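Local coordinates for solute carrier family 15 member 1 (Mus musculus, PDB 5A9D), which probably carries di- and oligopeptides into intestinal cells together with protons, and is represented here by its immunoglobulin-like extracellular domain, at residues A[135-140]-A[157-162]; A[7-12]-A[36-41]. All blocks are in the same frame, centred on the assembly; numbering follows the deposited sequence.

Contact 1 of 2, residues A[135-140]-A[157-162]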
ATOM      1  N   GLY A 135     -16.113 -15.645  13.342  1.00 52.98           N
ATOM      2  CA  GLY A 135     -17.525 -15.542  13.667  1.00 53.49           C
ATOM      3  C   GLY A 135     -18.218 -14.395  12.991  1.00 52.83           C
ATOM      4  O   GLY A 135     -17.557 -13.509  12.446  1.00 50.77           O
ATOM      5  N   GLU A 136     -19.566 -14.422  12.991  1.00 49.51           N
ATOM      6  CA  GLU A 136     -20.400 -13.357  12.387  1.00 47.68           C
ATOM      7  C   GLU A 136     -20.072 -12.006  13.090  1.00 49.28           C
ATOM      8  O   GLU A 136     -20.005 -11.948  14.310  1.00 47.42           O
ATOM      9  CB  GLU A 136     -21.886 -13.738  12.543  1.00 51.90           C
ATOM     10  CG  GLU A 136     -22.911 -12.705  12.119  1.00 63.70           C
ATOM     11  CD  GLU A 136     -24.342 -13.102  12.420  1.00 91.53           C
ATOM     12  OE1 GLU A 136     -24.744 -13.037  13.604  1.00 86.61           O
ATOM     13  OE2 GLU A 136     -25.079 -13.432  11.461  1.00 97.07           O
ATOM     14  N   LYS A 137     -19.805 -10.957  12.317  1.00 45.52           N
ATOM     15  CA  LYS A 137     -19.481  -9.631  12.857  1.00 45.62           C
ATOM     16  C   LYS A 137     -20.541  -8.658  12.379  1.00 50.90           C
ATOM     17  O   LYS A 137     -20.908  -8.671  11.193  1.00 49.15           O
ATOM     18  CB  LYS A 137     -18.088  -9.114  12.353  1.00 44.42           C
ATOM     19  CG  LYS A 137     -16.872  -9.979  12.700  1.00 50.31           C
ATOM     20  CD  LYS A 137     -16.597 -10.020  14.189  1.00 64.29           C
ATOM     21  CE  LYS A 137     -16.134 -11.393  14.584  1.00 73.41           C
ATOM     22  NZ  LYS A 137     -16.043 -11.557  16.046  1.00 60.25           N
ATOM     23  N   GLN A 138     -20.998  -7.788  13.282  1.00 46.88           N
ATOM     24  CA  GLN A 138     -21.935  -6.735  12.917  1.00 46.34           C
ATOM     25  C   GLN A 138     -21.109  -5.557  12.377  1.00 45.72           C
ATOM     26  O   GLN A 138     -20.009  -5.313  12.849  1.00 45.70           O
ATOM     27  CB  GLN A 138     -22.748  -6.275  14.130  1.00 50.17           C
ATOM     28  CG  GLN A 138     -23.857  -7.230  14.527  1.00 72.31           C
ATOM     29  CD  GLN A 138     -25.108  -6.460  14.821  1.00 95.13           C
ATOM     30  OE1 GLN A 138     -25.317  -5.985  15.949  1.00 89.10           O
ATOM     31  NE2 GLN A 138     -25.934  -6.264  13.789  1.00 88.92           N
ATOM     32  N   TYR A 139     -21.629  -4.830  11.395  1.00 39.42           N
ATOM     33  CA  TYR A 139     -20.952  -3.643  10.884  1.00 36.51           C
ATOM     34  C   TYR A 139     -21.925  -2.612  10.340  1.00 43.88           C
ATOM     35  O   TYR A 139     -23.090  -2.923  10.061  1.00 44.42           O
ATOM     36  CB  TYR A 139     -19.844  -3.981   9.866  1.00 34.53           C
ATOM     37  CG  TYR A 139     -20.297  -4.586   8.560  1.00 35.51           C
ATOM     38  CD1 TYR A 139     -20.518  -5.958   8.441  1.00 38.11           C
ATOM     39  CD2 TYR A 139     -20.420  -3.806   7.418  1.00 34.57           C
ATOM     40  CE1 TYR A 139     -20.874  -6.527   7.219  1.00 36.91           C
ATOM     41  CE2 TYR A 139     -20.792  -4.357   6.203  1.00 35.83           C
ATOM     42  CZ  TYR A 139     -21.010  -5.716   6.104  1.00 39.16           C
ATOM     43  OH  TYR A 139     -21.332  -6.217   4.883  1.00 40.02           O
ATOM     44  N   THR A 140     -21.465  -1.365  10.239  1.00 38.60           N
ATOM     45  CA  THR A 140     -22.316  -0.320   9.717  1.00 37.08           C
ATOM     46  C   THR A 140     -21.688   0.305   8.535  1.00 35.83           C
ATOM     47  O   THR A 140     -20.476   0.405   8.469  1.00 33.69           O
ATOM     48  CB  THR A 140     -22.652   0.772  10.764  1.00 40.22           C
ATOM     49  OG1 THR A 140     -21.485   1.561  11.000  1.00 48.16           O
ATOM     50  CG2 THR A 140     -23.225   0.216  12.059  1.00 38.49           C
ATOM     51  N   SER A 157     -20.756 -12.833   7.138  1.00 52.14           N
ATOM     52  CA  SER A 157     -21.107 -14.233   7.270  1.00 55.65           C
ATOM     53  C   SER A 157     -20.241 -14.860   8.400  1.00 60.88           C
ATOM     54  O   SER A 157     -19.426 -14.159   9.025  1.00 56.15           O
ATOM     55  CB  SER A 157     -20.918 -14.965   5.947  1.00 61.41           C
ATOM     56  OG  SER A 157     -19.558 -14.966   5.558  1.00 70.76           O
ATOM     57  N   ASN A 158     -20.411 -16.164   8.653  1.00 61.78           N
ATOM     58  CA  ASN A 158     -19.634 -16.862   9.658  1.00 64.03           C
ATOM     59  C   ASN A 158     -18.200 -17.058   9.188  1.00 69.64           C
ATOM     60  O   ASN A 158     -17.857 -18.112   8.647  1.00 73.76           O
ATOM     61  CB  ASN A 158     -20.282 -18.193  10.057  1.00 66.04           C
ATOM     62  CG  ASN A 158     -19.648 -18.865  11.270  1.00 83.08           C
ATOM     63  OD1 ASN A 158     -20.128 -19.893  11.752  1.00 88.12           O
ATOM     64  ND2 ASN A 158     -18.562 -18.319  11.793  1.00 67.79           N
ATOM     65  N   LEU A 159     -17.379 -16.036   9.439  1.00 63.61           N
ATOM     66  CA  LEU A 159     -15.954 -15.915   9.158  1.00 63.40           C
ATOM     67  C   LEU A 159     -15.220 -17.192   9.568  1.00 73.00           C
ATOM     68  O   LEU A 159     -15.222 -17.541  10.762  1.00 73.96           O
ATOM     69  CB  LEU A 159     -15.412 -14.758  10.028  1.00 61.62           C
ATOM     70  CG  LEU A 159     -15.145 -13.370   9.418  1.00 62.68           C
ATOM     71  CD1 LEU A 159     -16.276 -12.911   8.493  1.00 61.07           C
ATOM     72  CD2 LEU A 159     -14.870 -12.355  10.517  1.00 59.57           C
ATOM     73  N   ASP A 160     -14.602 -17.895   8.590  1.00 71.62           N
ATOM     74  CA  ASP A 160     -13.822 -19.106   8.866  1.00 73.87           C
ATOM     75  C   ASP A 160     -12.543 -18.771   9.680  1.00 69.97           C
ATOM     76  O   ASP A 160     -12.554 -17.822  10.445  1.00 69.59           O
ATOM     77  CB  ASP A 160     -13.516 -19.873   7.563  1.00 79.24           C
ATOM     78  CG  ASP A 160     -14.741 -20.403   6.815  1.00108.31           C
ATOM     79  OD1 ASP A 160     -15.671 -20.932   7.482  1.00113.97           O
ATOM     80  OD2 ASP A 160     -14.747 -20.338   5.559  1.00116.87           O
ATOM     81  N   PHE A 161     -11.485 -19.572   9.585  1.00 61.87           N
ATOM     82  CA  PHE A 161     -10.239 -19.375  10.323  1.00 58.06           C
ATOM     83  C   PHE A 161      -9.135 -19.011   9.338  1.00 58.07           C
ATOM     84  O   PHE A 161      -8.896 -19.742   8.384  1.00 58.54           O
ATOM     85  CB  PHE A 161      -9.877 -20.670  11.087  1.00 63.38           C
ATOM     86  CG  PHE A 161      -8.577 -20.656  11.866  1.00 65.84           C
ATOM     87  CD1 PHE A 161      -7.356 -20.849  11.221  1.00 68.86           C
ATOM     88  CD2 PHE A 161      -8.578 -20.515  13.250  1.00 68.18           C
ATOM     89  CE1 PHE A 161      -6.160 -20.846  11.940  1.00 70.26           C
ATOM     90  CE2 PHE A 161      -7.383 -20.567  13.973  1.00 72.21           C
ATOM     91  CZ  PHE A 161      -6.182 -20.724  13.308  1.00 70.97           C
ATOM     92  N   GLY A 162      -8.486 -17.871   9.573  1.00 52.06           N
ATOM     93  CA  GLY A 162      -7.377 -17.378   8.765  1.00 50.97           C
ATOM     94  C   GLY A 162      -7.735 -16.968   7.348  1.00 56.18           C
ATOM     95  O   GLY A 162      -6.854 -16.907   6.497  1.00 57.82           O
TER
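G135 and L159 join the two segments through a single backbone hydrogen bond, a weak one: G135 N lies 3.3 Å from L159 O, with an N-H...O angle of 156°. One residue on, E136 CA directs its hydrogen at S157 O over 3.6 Å, and the backbones come nearest between E136 and N158, whose CA atoms are 4.5 Å apart. Regular pairing is left behind here: strand 138-142 pairs with 153-155 (K137 with S156, Y139 with F154), and 157-162 turns off through an inverse gamma turn centred on N158, in which L159 N bonds weakly back to S157 O. At the positive phi of G135 a side chain would collide with the carbonyl oxygen of the residue before, which suits glycine.

L159 supplies most of the side-chain contact. Its CB and CD2 both press on the G135 carbonyl, CD2 at 3.5 Å from G135 O, and CD2 also meets K137 CG at 3.8 Å, the two side chains crossing at about a right angle. In K137, chi1 (-60°) sets CG beside the backbone N and against L159; the bends at chi2 and chi3 then carry NZ to a weak bond with S134 O. An alanine in place of L159 would probably leave K137 CG without its apolar neighbour and open a gap toward I99 and Y167, which the leucine also touches. The N158 carboxamide, extended opposite its main-chain nitrogen (chi1 -170°), brings ND2 to 3.5 Å from G135 CA.

S157 OG is held by E181. The contact joins the lead-in to strand 138-142 with the loop that crosses from strand 153-155 of the antiparallel sheet to strand 164-171 of the mixed one, at one end of an immunoglobulin-like beta-sandwich.

Contact 2 of 2, residues A[7-12]-A[36-41]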
ATOM      1  N   ILE A   7       2.972   7.227  13.573  1.00 30.76           N
ATOM      2  CA  ILE A   7       3.785   8.023  12.655  1.00 29.79           C
ATOM      3  C   ILE A   7       5.252   8.043  13.096  1.00 34.26           C
ATOM      4  O   ILE A   7       5.568   8.410  14.220  1.00 33.47           O
ATOM      5  CB  ILE A   7       3.248   9.486  12.513  1.00 31.51           C
ATOM      6  CG1 ILE A   7       1.733   9.514  12.199  1.00 33.01           C
ATOM      7  CG2 ILE A   7       4.068  10.287  11.459  1.00 29.06           C
ATOM      8  CD1 ILE A   7       1.005  10.881  12.392  1.00 39.82           C
ATOM      9  N   LYS A   8       6.132   7.745  12.152  1.00 32.05           N
ATOM     10  CA  LYS A   8       7.588   7.812  12.297  1.00 32.49           C
ATOM     11  C   LYS A   8       8.004   8.926  11.347  1.00 32.10           C
ATOM     12  O   LYS A   8       7.424   9.057  10.277  1.00 31.65           O
ATOM     13  CB  LYS A   8       8.218   6.473  11.863  1.00 34.65           C
ATOM     14  CG  LYS A   8       9.729   6.437  11.747  1.00 45.65           C
ATOM     15  CD  LYS A   8      10.046   5.510  10.608  1.00 56.09           C
ATOM     16  CE  LYS A   8      10.891   4.350  11.007  1.00 60.21           C
ATOM     17  NZ  LYS A   8      10.822   3.297   9.977  1.00 61.24           N
ATOM     18  N   VAL A   9       8.964   9.748  11.734  1.00 28.21           N
ATOM     19  CA  VAL A   9       9.430  10.828  10.847  1.00 28.21           C
ATOM     20  C   VAL A   9      10.825  10.467  10.355  1.00 34.54           C
ATOM     21  O   VAL A   9      11.652  10.054  11.151  1.00 34.52           O
ATOM     22  CB  VAL A   9       9.417  12.218  11.525  1.00 30.40           C
ATOM     23  CG1 VAL A   9       9.804  13.337  10.526  1.00 30.38           C
ATOM     24  CG2 VAL A   9       8.059  12.501  12.167  1.00 29.55           C
ATOM     25  N   LEU A  10      11.074  10.608   9.045  1.00 31.80           N
ATOM     26  CA  LEU A  10      12.384  10.371   8.473  1.00 31.86           C
ATOM     27  C   LEU A  10      12.752  11.610   7.662  1.00 34.65           C
ATOM     28  O   LEU A  10      12.086  11.967   6.685  1.00 35.01           O
ATOM     29  CB  LEU A  10      12.406   9.050   7.637  1.00 32.49           C
ATOM     30  CG  LEU A  10      13.591   8.785   6.675  1.00 37.79           C
ATOM     31  CD1 LEU A  10      14.929   8.680   7.412  1.00 39.06           C
ATOM     32  CD2 LEU A  10      13.382   7.496   5.877  1.00 36.79           C
ATOM     33  N   ASN A  11      13.788  12.290   8.119  1.00 33.25           N
ATOM     34  CA  ASN A  11      14.333  13.479   7.494  1.00 33.94           C
ATOM     35  C   ASN A  11      15.349  13.049   6.453  1.00 39.58           C
ATOM     36  O   ASN A  11      16.443  12.602   6.804  1.00 40.55           O
ATOM     37  CB  ASN A  11      14.973  14.374   8.557  1.00 29.46           C
ATOM     38  CG  ASN A  11      15.477  15.677   8.003  1.00 43.10           C
ATOM     39  OD1 ASN A  11      15.485  15.902   6.804  1.00 35.53           O
ATOM     40  ND2 ASN A  11      15.928  16.557   8.866  1.00 39.59           N
ATOM     41  N   ILE A  12      14.990  13.205   5.173  1.00 37.02           N
ATOM     42  CA  ILE A  12      15.817  12.833   4.024  1.00 38.64           C
ATOM     43  C   ILE A  12      16.389  14.060   3.286  1.00 45.64           C
ATOM     44  O   ILE A  12      16.905  13.917   2.177  1.00 47.59           O
ATOM     45  CB  ILE A  12      15.074  11.857   3.070  1.00 42.34           C
ATOM     46  CG1 ILE A  12      13.781  12.474   2.474  1.00 42.21           C
ATOM     47  CG2 ILE A  12      14.788  10.547   3.774  1.00 42.39           C
ATOM     48  CD1 ILE A  12      13.137  11.629   1.358  1.00 43.74           C
ATOM     49  N   THR A  36      11.173   5.594  17.212  1.00 45.23           N
ATOM     50  CA  THR A  36       9.907   4.893  17.387  1.00 45.04           C
ATOM     51  C   THR A  36       8.829   5.528  16.515  1.00 45.43           C
ATOM     52  O   THR A  36       9.006   6.623  15.947  1.00 43.71           O
ATOM     53  CB  THR A  36       9.428   4.949  18.872  1.00 59.25           C
ATOM     54  OG1 THR A  36       9.062   6.296  19.211  1.00 60.44           O
ATOM     55  CG2 THR A  36      10.441   4.375  19.869  1.00 57.87           C
ATOM     56  N   PHE A  37       7.699   4.837  16.435  1.00 39.33           N
ATOM     57  CA  PHE A  37       6.504   5.351  15.821  1.00 37.89           C
ATOM     58  C   PHE A  37       5.821   6.085  16.970  1.00 45.09           C
ATOM     59  O   PHE A  37       5.702   5.534  18.060  1.00 47.84           O
ATOM     60  CB  PHE A  37       5.609   4.188  15.338  1.00 38.45           C
ATOM     61  CG  PHE A  37       6.013   3.612  13.994  1.00 38.90           C
ATOM     62  CD1 PHE A  37       5.591   4.203  12.808  1.00 37.44           C
ATOM     63  CD2 PHE A  37       6.820   2.478  13.919  1.00 42.44           C
ATOM     64  CE1 PHE A  37       5.993   3.691  11.571  1.00 38.00           C
ATOM     65  CE2 PHE A  37       7.198   1.953  12.682  1.00 43.40           C
ATOM     66  CZ  PHE A  37       6.775   2.558  11.517  1.00 39.38           C
ATOM     67  N   MET A  38       5.454   7.339  16.767  1.00 40.81           N
ATOM     68  CA  MET A  38       4.689   8.077  17.774  1.00 40.71           C
ATOM     69  C   MET A  38       3.214   7.730  17.523  1.00 45.21           C
ATOM     70  O   MET A  38       2.825   7.562  16.365  1.00 44.16           O
ATOM     71  CB  MET A  38       4.941   9.567  17.623  1.00 42.46           C
ATOM     72  CG  MET A  38       6.362   9.939  18.001  1.00 46.18           C
ATOM     73  SD  MET A  38       6.789  11.540  17.332  1.00 50.27           S
ATOM     74  CE  MET A  38       7.103  11.119  15.638  1.00 45.08           C
ATOM     75  N   THR A  39       2.422   7.574  18.588  1.00 43.08           N
ATOM     76  CA  THR A  39       1.015   7.188  18.515  1.00 43.24           C
ATOM     77  C   THR A  39       0.075   8.355  18.831  1.00 44.62           C
ATOM     78  O   THR A  39       0.318   9.085  19.781  1.00 45.37           O
ATOM     79  CB  THR A  39       0.786   5.999  19.455  1.00 60.06           C
ATOM     80  OG1 THR A  39       1.696   4.949  19.128  1.00 59.62           O
ATOM     81  CG2 THR A  39      -0.620   5.476  19.386  1.00 62.03           C
ATOM     82  N   PHE A  40      -1.013   8.510  18.068  1.00 40.67           N
ATOM     83  CA  PHE A  40      -2.004   9.589  18.260  1.00 42.17           C
ATOM     84  C   PHE A  40      -3.400   9.087  18.055  1.00 47.84           C
ATOM     85  O   PHE A  40      -3.595   8.167  17.258  1.00 46.38           O
ATOM     86  CB  PHE A  40      -1.771  10.706  17.216  1.00 43.51           C
ATOM     87  CG  PHE A  40      -0.371  11.281  17.189  1.00 44.31           C
ATOM     88  CD1 PHE A  40      -0.024  12.350  18.014  1.00 48.41           C
ATOM     89  CD2 PHE A  40       0.602  10.753  16.340  1.00 45.15           C
ATOM     90  CE1 PHE A  40       1.265  12.884  17.989  1.00 47.95           C
ATOM     91  CE2 PHE A  40       1.908  11.278  16.328  1.00 47.80           C
ATOM     92  CZ  PHE A  40       2.231  12.335  17.161  1.00 45.77           C
ATOM     93  N   ASP A  41      -4.391   9.727  18.704  1.00 48.98           N
ATOM     94  CA  ASP A  41      -5.809   9.453  18.456  1.00 51.04           C
ATOM     95  C   ASP A  41      -6.118  10.326  17.247  1.00 52.94           C
ATOM     96  O   ASP A  41      -5.764  11.521  17.262  1.00 50.66           O
ATOM     97  CB  ASP A  41      -6.687   9.881  19.645  1.00 58.32           C
ATOM     98  CG  ASP A  41      -6.482   9.060  20.901  1.00 81.19           C
ATOM     99  OD1 ASP A  41      -6.402   7.808  20.792  1.00 82.16           O
ATOM    100  OD2 ASP A  41      -6.459   9.656  21.996  1.00 95.27           O
TER
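I7 and M38 form an antiparallel hydrogen-bonded pair: I7 N donates to M38 O at 2.8 Å (166°), in the carbonyl plane, whereas M38 N approaches I7 O at 2.8 Å from above that carbonyl's plane.

The M38 side chain starts with CG beside the backbone N (chi1 -68°), runs extended through chi2 and bends at chi3, which brings its methyl back over the neighbouring strand. CE thereby lies 3.4 Å from I7 O and 3.9 Å from V9 CG2, the V9 branch that stands beside its own backbone nitrogen. I7 sends its CG1 arm in the other direction along the strand, and CD1 meets F40 CD2 at 4.0 Å, the side chains crossing at about a right angle. F37, with CG beside its own backbone N, turns one face of its ring to K8 CB, a CH-pi contact 4.0 Å from the F37 ring centroid and 29° off the normal. Toward 36-41 the lysine side chain offers its CB; farther out, K8 NZ has a long, weak ion pair with D184 of the second subunit.

Strand 4-11 lies between strand 32-41, outermost in this chain's sheet, and strand 69-76, to which K8 and L10 bond through their backbones. V9, M38 and F40 reach F21 of the facing strand 17-21, the two phenylalanine rings stacking, while F37 packs against I185 of the second subunit.

Contact 2 closes before contact 1 opens along the chain, and the two lie on opposite sides of its centre, with centres 32 Å apart and nearest atoms about 19 Å apart. They share no sheet. Strands 4-11 and 32-41 of contact 2 belong to the first half's mixed sheet; contact 1 enters the second half through strand 138-142 and the loop before strand 164-171. Each half pairs a four-stranded mixed sheet with a four-stranded antiparallel one in the same 2-1-3-4 strand order, consistent with two immunoglobulin-like modules in tandem. Contact 2 pairs strands within a sheet and borders the second subunit, whereas contact 1 lies where a loop passes from one sheet to the other and touches no other chain of the assembly.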